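Local coordinates for protein xylulose kinase (Escherichia coli, PDB 2ITM) that catalyses the ATP-dependent phosphorylation of D-xylulose to D-xylulose 5-phosphate and, less efficiently, of 1-deoxy-D-xylulose, working as a homodimer of the FGGY carbohydrate kinase family, at residues A[292-297]-A[367-372]; A[403-408]-A[463-468]; A[11-16]-A[423-428]; A[121-124]-A[129-132]. One frame throughout, in Å; residues are numbered along the deposited sequence.

Contact 1. Residues A[292-297]-A[367-372]; sequences LSAASC and EGVGYA
L292 and A372 make the closest apolar meeting between the two segments: CD1 of L292 lies 3.6 Å from CB of A372, methyl against methyl. The L292 side chain leaves the backbone with CG anti to the carbonyl carbon (chi1 -69°), and CD1 is the branch that reaches helix 358-381. V369, one helical turn before A372, makes the other two apolar contacts and divides them between its methyls. CG1 approaches CB of A294 at 4.5 Å, a loose touch, while CG2 meets CB of C297 at 4.2 Å. With CG1 anti to the backbone N (chi1 175°), the valine presents both branches to the start of helix 294-304, one toward A294, the other toward C297. All of this is apolar packing, with no polar group taking part across the segments, and at the backbone they come as near as 7.0 Å, between CA of A294 and CA of V369. Both helices belong to the C-terminal FGGY domain, a member of the actin-like ATPase clan; L292 and S293 link strand 285-291 to helix 294-304, whose first turn is A294-C297. S293 holds the N-cap position there, but its OG bonds to the carbonyl of T255 and not to the helix. Further apolar cover comes from W402 of helix 400-410, which touches both A294 and V369, and from strand 328-333, where P331 meets L292 and A372, and F329 meets V369. C297 also packs on H354 of the second subunit.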
loop_
_atom_site.group_PDB
_atom_site.type_symbol
_atom_site.label_atom_id
_atom_site.label_comp_id
_atom_site.label_asym_id
_atom_site.label_seq_id
_atom_site.Cartn_x
_atom_site.Cartn_y
_atom_site.Cartn_z
ATOM N N LEU A 292 17.057 5.258 9.481
ATOM C CA LEU A 292 16.228 5.968 8.521
ATOM C C LEU A 292 16.728 7.400 8.373
ATOM O O LEU A 292 17.231 7.992 9.312
ATOM C CB LEU A 292 14.743 5.923 8.894
ATOM C CG LEU A 292 14.021 4.586 8.802
ATOM C CD1 LEU A 292 12.908 4.527 9.790
ATOM C CD2 LEU A 292 13.518 4.291 7.415
ATOM N N SER A 293 16.576 7.932 7.171
ATOM C CA SER A 293 16.744 9.348 6.931
ATOM C C SER A 293 15.448 10.060 7.275
ATOM O O SER A 293 14.593 10.224 6.434
ATOM C CB SER A 293 17.107 9.612 5.473
ATOM O OG SER A 293 18.165 8.781 5.060
ATOM N N ALA A 294 15.323 10.477 8.526
ATOM C CA ALA A 294 14.121 11.140 9.011
ATOM C C ALA A 294 13.852 12.355 8.151
ATOM O O ALA A 294 12.718 12.791 8.002
ATOM C CB ALA A 294 14.316 11.554 10.416
ATOM N N ALA A 295 14.920 12.903 7.589
ATOM C CA ALA A 295 14.843 14.006 6.652
ATOM C C ALA A 295 14.141 13.566 5.374
ATOM O O ALA A 295 13.141 14.137 4.972
ATOM C CB ALA A 295 16.214 14.548 6.349
ATOM N N SER A 296 14.710 12.555 4.737
ATOM C CA SER A 296 14.177 12.088 3.478
ATOM C C SER A 296 12.848 11.367 3.666
ATOM O O SER A 296 12.219 10.971 2.686
ATOM C CB SER A 296 15.207 11.206 2.762
ATOM O OG SER A 296 14.545 10.254 1.949
ATOM N N CYS A 297 12.412 11.224 4.908
ATOM C CA CYS A 297 11.094 10.665 5.186
ATOM C C CYS A 297 10.051 11.768 5.339
ATOM O O CYS A 297 9.058 11.793 4.626
ATOM C CB CYS A 297 11.136 9.778 6.428
ATOM S SG CYS A 297 11.746 8.103 6.142
ATOM N N GLU A 367 4.868 9.376 13.772
ATOM C CA GLU A 367 4.895 8.488 14.906
ATOM C C GLU A 367 5.635 7.201 14.576
ATOM O O GLU A 367 6.398 6.702 15.387
ATOM C CB GLU A 367 3.484 8.208 15.410
ATOM C CG GLU A 367 2.816 9.425 16.026
ATOM C CD GLU A 367 1.433 9.158 16.583
ATOM O OE1 GLU A 367 0.670 8.393 15.978
ATOM O OE2 GLU A 367 1.116 9.742 17.623
ATOM N N GLY A 368 5.415 6.682 13.379
ATOM C CA GLY A 368 6.063 5.459 12.942
ATOM C C GLY A 368 7.552 5.563 12.687
ATOM O O GLY A 368 8.326 4.706 13.085
ATOM N N VAL A 369 7.958 6.625 12.014
ATOM C CA VAL A 369 9.361 6.942 11.929
ATOM C C VAL A 369 9.951 7.113 13.322
ATOM O O VAL A 369 10.994 6.576 13.623
ATOM C CB VAL A 369 9.619 8.190 11.077
ATOM C CG1 VAL A 369 11.082 8.553 11.118
ATOM C CG2 VAL A 369 9.162 7.974 9.665
ATOM N N GLY A 370 9.260 7.861 14.164
ATOM C CA GLY A 370 9.606 7.958 15.568
ATOM C C GLY A 370 9.823 6.623 16.244
ATOM O O GLY A 370 10.827 6.415 16.890
ATOM N N TYR A 371 8.866 5.719 16.084
ATOM C CA TYR A 371 8.926 4.411 16.715
ATOM C C TYR A 371 10.152 3.617 16.257
ATOM O O TYR A 371 10.836 3.009 17.060
ATOM C CB TYR A 371 7.655 3.613 16.444
ATOM C CG TYR A 371 6.376 4.192 17.005
ATOM C CD1 TYR A 371 6.356 4.911 18.185
ATOM C CD2 TYR A 371 5.188 4.013 16.340
ATOM C CE1 TYR A 371 5.193 5.433 18.673
ATOM C CE2 TYR A 371 4.020 4.531 16.820
ATOM C CZ TYR A 371 4.021 5.240 17.985
ATOM O OH TYR A 371 2.845 5.738 18.441
ATOM N N ALA A 372 10.391 3.638 14.951
ATOM C CA ALA A 372 11.561 3.032 14.346
ATOM C C ALA A 372 12.880 3.560 14.919
ATOM O O ALA A 372 13.729 2.794 15.336
ATOM C CB ALA A 372 11.519 3.208 12.856
#

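Contact 2. Residues A[403-408]-A[463-468]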
loop_
_atom_site.group_PDB
_atom_site.type_symbol
_atom_site.label_atom_id
_atom_site.label_comp_id
_atom_site.label_asym_id
_atom_site.label_seq_id
_atom_site.Cartn_x
_atom_site.Cartn_y
_atom_site.Cartn_z
ATOM N N ARG A 403 10.787 16.857 17.186
ATOM C CA ARG A 403 11.859 16.655 18.136
ATOM C C ARG A 403 11.312 16.270 19.499
ATOM O O ARG A 403 11.849 15.396 20.169
ATOM C CB ARG A 403 12.714 17.914 18.253
ATOM C CG ARG A 403 13.663 18.173 17.081
ATOM C CD ARG A 403 14.820 19.077 17.420
ATOM N NE ARG A 403 14.350 20.361 17.916
ATOM C CZ ARG A 403 13.980 21.374 17.153
ATOM N NH1 ARG A 403 14.019 21.277 15.842
ATOM N NH2 ARG A 403 13.560 22.495 17.707
ATOM N N GLN A 404 10.243 16.939 19.909
ATOM C CA GLN A 404 9.598 16.640 21.171
ATOM C C GLN A 404 8.883 15.309 21.158
ATOM O O GLN A 404 8.949 14.565 22.113
ATOM C CB GLN A 404 8.599 17.720 21.528
ATOM C CG GLN A 404 7.999 17.522 22.883
ATOM C CD GLN A 404 9.014 17.664 23.972
ATOM O OE1 GLN A 404 9.075 16.847 24.878
ATOM N NE2 GLN A 404 9.815 18.710 23.890
ATOM N N MET A 405 8.174 15.042 20.074
ATOM C CA MET A 405 7.564 13.758 19.867
ATOM C C MET A 405 8.599 12.677 19.983
ATOM O O MET A 405 8.354 11.645 20.599
ATOM C CB MET A 405 6.866 13.680 18.519
ATOM C CG MET A 405 6.323 12.296 18.210
ATOM S SD MET A 405 5.569 12.107 16.609
ATOM C CE MET A 405 4.105 13.040 16.864
ATOM N N LEU A 406 9.766 12.901 19.388
ATOM C CA LEU A 406 10.868 11.950 19.461
ATOM C C LEU A 406 11.348 11.735 20.880
ATOM O O LEU A 406 11.722 10.640 21.253
ATOM C CB LEU A 406 12.039 12.425 18.620
ATOM C CG LEU A 406 12.315 11.735 17.295
ATOM C CD1 LEU A 406 11.051 11.568 16.525
ATOM C CD2 LEU A 406 13.326 12.505 16.497
ATOM N N ALA A 407 11.341 12.800 21.658
ATOM C CA ALA A 407 11.712 12.713 23.046
ATOM C C ALA A 407 10.664 11.993 23.888
ATOM O O ALA A 407 10.993 11.214 24.764
ATOM C CB ALA A 407 11.978 14.086 23.581
ATOM N N ASP A 408 9.402 12.259 23.594
ATOM C CA ASP A 408 8.292 11.662 24.311
ATOM C C ASP A 408 8.249 10.171 24.090
ATOM O O ASP A 408 8.107 9.393 25.017
ATOM C CB ASP A 408 6.986 12.296 23.848
ATOM C CG ASP A 408 6.860 13.763 24.241
ATOM O OD1 ASP A 408 7.568 14.214 25.155
ATOM O OD2 ASP A 408 6.052 14.519 23.686
ATOM N N ALA A 463 4.440 7.660 28.679
ATOM C CA ALA A 463 3.630 6.540 29.118
ATOM C C ALA A 463 2.579 6.163 28.095
ATOM O O ALA A 463 2.292 4.994 27.906
ATOM C CB ALA A 463 2.993 6.827 30.441
ATOM N N ALA A 464 2.012 7.164 27.444
ATOM C CA ALA A 464 1.010 6.953 26.417
ATOM C C ALA A 464 1.597 6.286 25.184
ATOM O O ALA A 464 0.906 5.603 24.444
ATOM C CB ALA A 464 0.365 8.250 26.043
ATOM N N TYR A 465 2.878 6.507 24.958
ATOM C CA TYR A 465 3.499 6.013 23.753
ATOM C C TYR A 465 3.919 4.559 23.903
ATOM O O TYR A 465 4.036 3.851 22.935
ATOM C CB TYR A 465 4.651 6.915 23.310
ATOM C CG TYR A 465 4.241 7.996 22.342
ATOM C CD1 TYR A 465 4.493 9.318 22.610
ATOM C CD2 TYR A 465 3.605 7.685 21.154
ATOM C CE1 TYR A 465 4.121 10.308 21.732
ATOM C CE2 TYR A 465 3.238 8.665 20.260
ATOM C CZ TYR A 465 3.499 9.976 20.553
ATOM O OH TYR A 465 3.128 10.959 19.681
ATOM N N GLN A 466 4.133 4.118 25.131
ATOM C CA GLN A 466 4.784 2.843 25.334
ATOM C C GLN A 466 4.021 1.658 24.745
ATOM O O GLN A 466 4.605 0.838 24.069
ATOM C CB GLN A 466 5.145 2.616 26.793
ATOM C CG GLN A 466 6.335 3.407 27.273
ATOM C CD GLN A 466 7.634 2.913 26.711
ATOM O OE1 GLN A 466 8.079 1.814 27.037
ATOM N NE2 GLN A 466 8.262 3.722 25.871
ATOM N N PRO A 467 2.720 1.577 24.988
ATOM C CA PRO A 467 1.909 0.528 24.372
ATOM C C PRO A 467 1.843 0.614 22.855
ATOM O O PRO A 467 1.692 -0.397 22.208
ATOM C CB PRO A 467 0.523 0.726 24.979
ATOM C CG PRO A 467 0.541 2.049 25.626
ATOM C CD PRO A 467 1.942 2.387 25.931
ATOM N N ARG A 468 1.965 1.812 22.308
ATOM C CA ARG A 468 2.045 1.970 20.870
ATOM C C ARG A 468 3.350 1.435 20.272
ATOM O O ARG A 468 3.350 0.852 19.205
ATOM C CB ARG A 468 1.816 3.422 20.468
ATOM C CG ARG A 468 0.445 3.934 20.814
ATOM C CD ARG A 468 0.256 5.416 20.621
ATOM N NE ARG A 468 -1.041 5.726 20.036
ATOM C CZ ARG A 468 -2.123 5.919 20.749
ATOM N NH1 ARG A 468 -2.046 5.838 22.062
ATOM N NH2 ARG A 468 -3.276 6.193 20.177
#
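Y465 reaches across from helix 459-479 to helix 400-410, its CB directed at the facing helix, and the contact can be read outward along its side chain. Beyond CB, the ring atoms CD1 and CE1 run past D408, and CD1 lies 4.1 Å from CB of that aspartate. D408 CB comes in obliquely, as does CG of M405, which is 4.3 Å from CZ of Y465. At the tip, OH of Y465 stands 3.6 Å from CE of M405, the closest approach of the two segments. The methionine and the tyrosine side chains cross at about a right angle. M405 is extended through its first two torsions, CG anti to the backbone N (chi1 175°), and bends only at chi3 (-71°), which turns CE to the hydroxyl. That hydroxyl is hydrogen-bonded to OE2 of E367. A phenylalanine here would probably keep much of the ring packing but leave E367 without this hydrogen-bond partner. D408 meets the tyrosine with its CB while its carboxylate is engaged beyond the contact, OD2 in a salt bridge to R461 and OD1 bonded to the backbone N of D458. Helix 358-381 packs against the same side chains, L366 and E367 touching M405 and R363 touching Y465, while L406 and A407 of helix 400-410 pack on L414 of strand 414-417.

Contact 3. Residues A[11-16]-A[423-428]; sequences GVKVIL and GPALGA
K13 meets A425 with its aliphatic part, CD lying 4.3 Å from CB of the alanine, before its NZ goes on to a hydrogen bond with the carbonyl of V422, just ahead of the second segment. V14 points to the other side of the strand, onto M56 and L59 of helix 45-62. The strand is thus covered by helix 45-62 on the V14 face and by the start of helix 424-436 on the K13 and I15 face. It belongs to the N-terminal FGGY domain and the helix to the C-terminal one, both of the actin-like ATPase clan. The axes of strand 11-16 and helix 424-428 approach to 8.2 Å, with 47° between their N-to-C directions. I15 then provides most of the grip. CG1 sits between the backbone N and the carbonyl carbon (chi1 73°), sending CD1 out over the backbone of the helix start, 3.7 Å from O of A425, while CG2 rests 4.0 Å from CB of A425. CD1 also approaches CD1 of L426 at 4.4 Å. A serine in its place would probably open a gap beside A425 and L426. A425 also touches D6, a residue thought to be important for activity, on strand 2-7.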
loop_
_atom_site.group_PDB
_atom_site.type_symbol
_atom_site.label_atom_id
_atom_site.label_comp_id
_atom_site.label_asym_id
_atom_site.label_seq_id
_atom_site.Cartn_x
_atom_site.Cartn_y
_atom_site.Cartn_z
ATOM N N GLY A 11 30.357 13.152 -4.333
ATOM C CA GLY A 11 31.247 14.266 -4.590
ATOM C C GLY A 11 32.364 14.448 -3.574
ATOM O O GLY A 11 32.399 13.784 -2.556
ATOM N N VAL A 12 33.279 15.361 -3.868
ATOM C CA VAL A 12 34.209 15.862 -2.869
ATOM C C VAL A 12 33.903 17.253 -2.353
ATOM O O VAL A 12 33.491 18.135 -3.087
ATOM C CB VAL A 12 35.666 15.797 -3.321
ATOM C CG1 VAL A 12 36.052 14.411 -3.695
ATOM C CG2 VAL A 12 35.921 16.739 -4.474
ATOM N N LYS A 13 34.107 17.425 -1.059
ATOM C CA LYS A 13 33.981 18.717 -0.432
ATOM C C LYS A 13 35.285 19.097 0.243
ATOM O O LYS A 13 35.864 18.303 0.962
ATOM C CB LYS A 13 32.835 18.703 0.562
ATOM C CG LYS A 13 32.630 20.009 1.288
ATOM C CD LYS A 13 31.623 19.863 2.394
ATOM C CE LYS A 13 30.544 20.905 2.309
ATOM N NZ LYS A 13 29.659 20.878 3.485
ATOM N N VAL A 14 35.761 20.319 -0.017
ATOM C CA VAL A 14 36.876 20.901 0.700
ATOM C C VAL A 14 36.480 22.168 1.431
ATOM O O VAL A 14 35.711 22.971 0.924
ATOM C CB VAL A 14 38.085 21.175 -0.217
ATOM C CG1 VAL A 14 38.409 19.964 -1.065
ATOM C CG2 VAL A 14 37.847 22.383 -1.090
ATOM N N ILE A 15 37.009 22.329 2.635
ATOM C CA ILE A 15 36.762 23.517 3.433
ATOM C C ILE A 15 38.024 24.184 3.949
ATOM O O ILE A 15 39.067 23.544 4.111
ATOM C CB ILE A 15 35.824 23.212 4.602
ATOM C CG1 ILE A 15 36.522 22.400 5.681
ATOM C CG2 ILE A 15 34.536 22.563 4.117
ATOM C CD1 ILE A 15 35.770 22.367 6.971
ATOM N N LEU A 16 37.906 25.471 4.228
ATOM C CA LEU A 16 38.979 26.258 4.795
ATOM C C LEU A 16 38.566 26.776 6.152
ATOM O O LEU A 16 37.645 27.585 6.221
ATOM C CB LEU A 16 39.281 27.406 3.866
ATOM C CG LEU A 16 40.676 28.003 3.771
ATOM C CD1 LEU A 16 40.620 29.488 3.773
ATOM C CD2 LEU A 16 41.654 27.490 4.772
ATOM N N GLY A 423 29.711 18.638 7.658
ATOM C CA GLY A 423 30.003 17.258 7.369
ATOM C C GLY A 423 31.382 16.820 7.809
ATOM O O GLY A 423 32.069 17.526 8.523
ATOM N N PRO A 424 31.776 15.638 7.357
ATOM C CA PRO A 424 33.067 15.066 7.699
ATOM C C PRO A 424 34.268 15.953 7.428
ATOM O O PRO A 424 35.257 15.818 8.108
ATOM C CB PRO A 424 33.112 13.819 6.830
ATOM C CG PRO A 424 31.718 13.418 6.710
ATOM C CD PRO A 424 30.953 14.674 6.613
ATOM N N ALA A 425 34.171 16.845 6.451
ATOM C CA ALA A 425 35.230 17.804 6.180
ATOM C C ALA A 425 35.599 18.637 7.407
ATOM O O ALA A 425 36.766 18.905 7.644
ATOM C CB ALA A 425 34.871 18.691 5.016
ATOM N N LEU A 426 34.590 19.033 8.171
ATOM C CA LEU A 426 34.788 19.704 9.442
ATOM C C LEU A 426 35.667 18.915 10.408
ATOM O O LEU A 426 36.653 19.421 10.894
ATOM C CB LEU A 426 33.456 20.053 10.086
ATOM C CG LEU A 426 33.540 20.868 11.365
ATOM C CD1 LEU A 426 34.355 22.071 11.111
ATOM C CD2 LEU A 426 32.180 21.225 11.894
ATOM N N GLY A 427 35.305 17.667 10.663
ATOM C CA GLY A 427 36.100 16.805 11.506
ATOM C C GLY A 427 37.508 16.593 10.994
ATOM O O GLY A 427 38.473 16.617 11.744
ATOM N N ALA A 428 37.648 16.381 9.693
ATOM C CA ALA A 428 38.944 16.340 9.048
ATOM C C ALA A 428 39.821 17.545 9.393
ATOM O O ALA A 428 40.966 17.399 9.769
ATOM C CB ALA A 428 38.787 16.195 7.553
#

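Contact 4. Residues A[121-124]-A[129-132]; sequences NLMM and APKL
M123 and P130 touch through sulfur and ring: SD of M123 lies 3.7 Å from CD of P130 and 4.1 Å from CG. The conformation of the methionine explains this. Its CG is anti to the backbone N (chi1 -170°), and the chain then folds at chi2 (70°) and again at chi3 (67°), a doubly bent shape that brings the sulfur above the plane of the proline ring, just outside the CD-CG bond. M124 takes part by its backbone instead, its carbonyl O standing 3.5 Å from CG of P130, while its side chain starts away from the helix and runs to H275 of strand 275-278. Unlike the sulfur, this oxygen comes in near the ring plane, at the CG corner. C105 of helix 102-111 touches both M123 and P130, and L108 adds to the cover of M123, whose backbone N bonds OE1 of E109. One residue on from the proline, K131 extends its chain so that NZ reaches the carbonyls of G126, I94 and H78. The loop between helices 115-119 and 128-138 thus folds back on the first turn of the second helix, in the N-terminal FGGY domain and next to the sugar site: the M124 side chain lies about 8 Å from the bound D-xylulose and about 7 Å from the side chain of H78, which binds the substrate.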
loop_
_atom_site.group_PDB
_atom_site.type_symbol
_atom_site.label_atom_id
_atom_site.label_comp_id
_atom_site.label_asym_id
_atom_site.label_seq_id
_atom_site.Cartn_x
_atom_site.Cartn_y
_atom_site.Cartn_z
ATOM N N ASN A 121 32.407 -7.063 14.521
ATOM C CA ASN A 121 31.364 -6.851 13.543
ATOM C C ASN A 121 30.867 -8.131 12.911
ATOM O O ASN A 121 31.585 -9.110 12.826
ATOM C CB ASN A 121 31.821 -5.887 12.460
ATOM C CG ASN A 121 31.989 -4.500 12.973
ATOM O OD1 ASN A 121 33.094 -4.050 13.210
ATOM N ND2 ASN A 121 30.889 -3.823 13.172
ATOM N N LEU A 122 29.628 -8.095 12.456
ATOM C CA LEU A 122 29.160 -9.038 11.469
ATOM C C LEU A 122 29.575 -8.643 10.074
ATOM O O LEU A 122 29.517 -7.483 9.704
ATOM C CB LEU A 122 27.645 -9.199 11.546
ATOM C CG LEU A 122 27.127 -10.577 11.146
ATOM C CD1 LEU A 122 26.465 -11.278 12.307
ATOM C CD2 LEU A 122 26.211 -10.512 9.946
ATOM N N MET A 123 29.984 -9.637 9.304
ATOM C CA MET A 123 30.585 -9.410 8.016
ATOM C C MET A 123 29.544 -8.965 7.010
ATOM O O MET A 123 28.481 -9.552 6.902
ATOM C CB MET A 123 31.297 -10.667 7.546
ATOM C CG MET A 123 32.154 -10.474 6.329
ATOM S SD MET A 123 33.621 -9.494 6.605
ATOM C CE MET A 123 34.528 -10.588 7.669
ATOM N N MET A 124 29.852 -7.896 6.298
ATOM C CA MET A 124 28.967 -7.361 5.293
ATOM C C MET A 124 29.714 -7.211 3.985
ATOM O O MET A 124 30.914 -7.032 3.971
ATOM C CB MET A 124 28.446 -6.002 5.722
ATOM C CG MET A 124 27.797 -5.996 7.073
ATOM S SD MET A 124 26.080 -6.510 7.023
ATOM C CE MET A 124 25.294 -4.980 6.559
ATOM N N ALA A 129 37.264 -6.709 3.257
ATOM C CA ALA A 129 37.834 -8.042 3.243
ATOM C C ALA A 129 37.184 -9.035 2.275
ATOM O O ALA A 129 37.860 -9.634 1.494
ATOM C CB ALA A 129 37.892 -8.597 4.623
ATOM N N PRO A 130 35.868 -9.192 2.334
ATOM C CA PRO A 130 35.187 -10.069 1.408
ATOM C C PRO A 130 35.345 -9.651 -0.048
ATOM O O PRO A 130 35.337 -10.500 -0.924
ATOM C CB PRO A 130 33.726 -10.000 1.823
ATOM C CG PRO A 130 33.610 -8.783 2.583
ATOM C CD PRO A 130 34.909 -8.523 3.224
ATOM N N LYS A 131 35.476 -8.372 -0.303
ATOM C CA LYS A 131 35.709 -7.846 -1.628
ATOM C C LYS A 131 36.955 -8.461 -2.230
ATOM O O LYS A 131 37.000 -8.779 -3.404
ATOM C CB LYS A 131 35.837 -6.342 -1.627
ATOM C CG LYS A 131 34.526 -5.603 -1.497
ATOM C CD LYS A 131 34.733 -4.114 -1.341
ATOM C CE LYS A 131 33.530 -3.464 -0.717
ATOM N NZ LYS A 131 33.773 -2.049 -0.373
ATOM N N LEU A 132 37.968 -8.637 -1.403
ATOM C CA LEU A 132 39.220 -9.193 -1.865
ATOM C C LEU A 132 39.222 -10.686 -2.123
ATOM O O LEU A 132 39.875 -11.148 -3.044
ATOM C CB LEU A 132 40.376 -8.766 -0.983
ATOM C CG LEU A 132 40.908 -7.476 -1.620
ATOM C CD1 LEU A 132 40.585 -6.288 -0.796
ATOM C CD2 LEU A 132 42.337 -7.539 -2.056
#

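In the fold
Along the chain, contact 4 closes first, then contact 1, then contact 2, and contact 3 spans the first two, its strand 11-17 coming near the start and its helix 424-436 falling between the segments of contact 2. Contacts 1 and 2 are neighbours, their centres 13 Å apart, and their side chains touch, so that helices 358-381, 400-410 and 459-479 pack together. Contacts 3 and 4 lie 27 Å apart, on opposite sides of the chain's centre. Contact 3 links the two FGGY domains near D6, and contact 4 borders the sugar site, whereas contacts 1 and 2 lie away from the catalytic and substrate-binding residues.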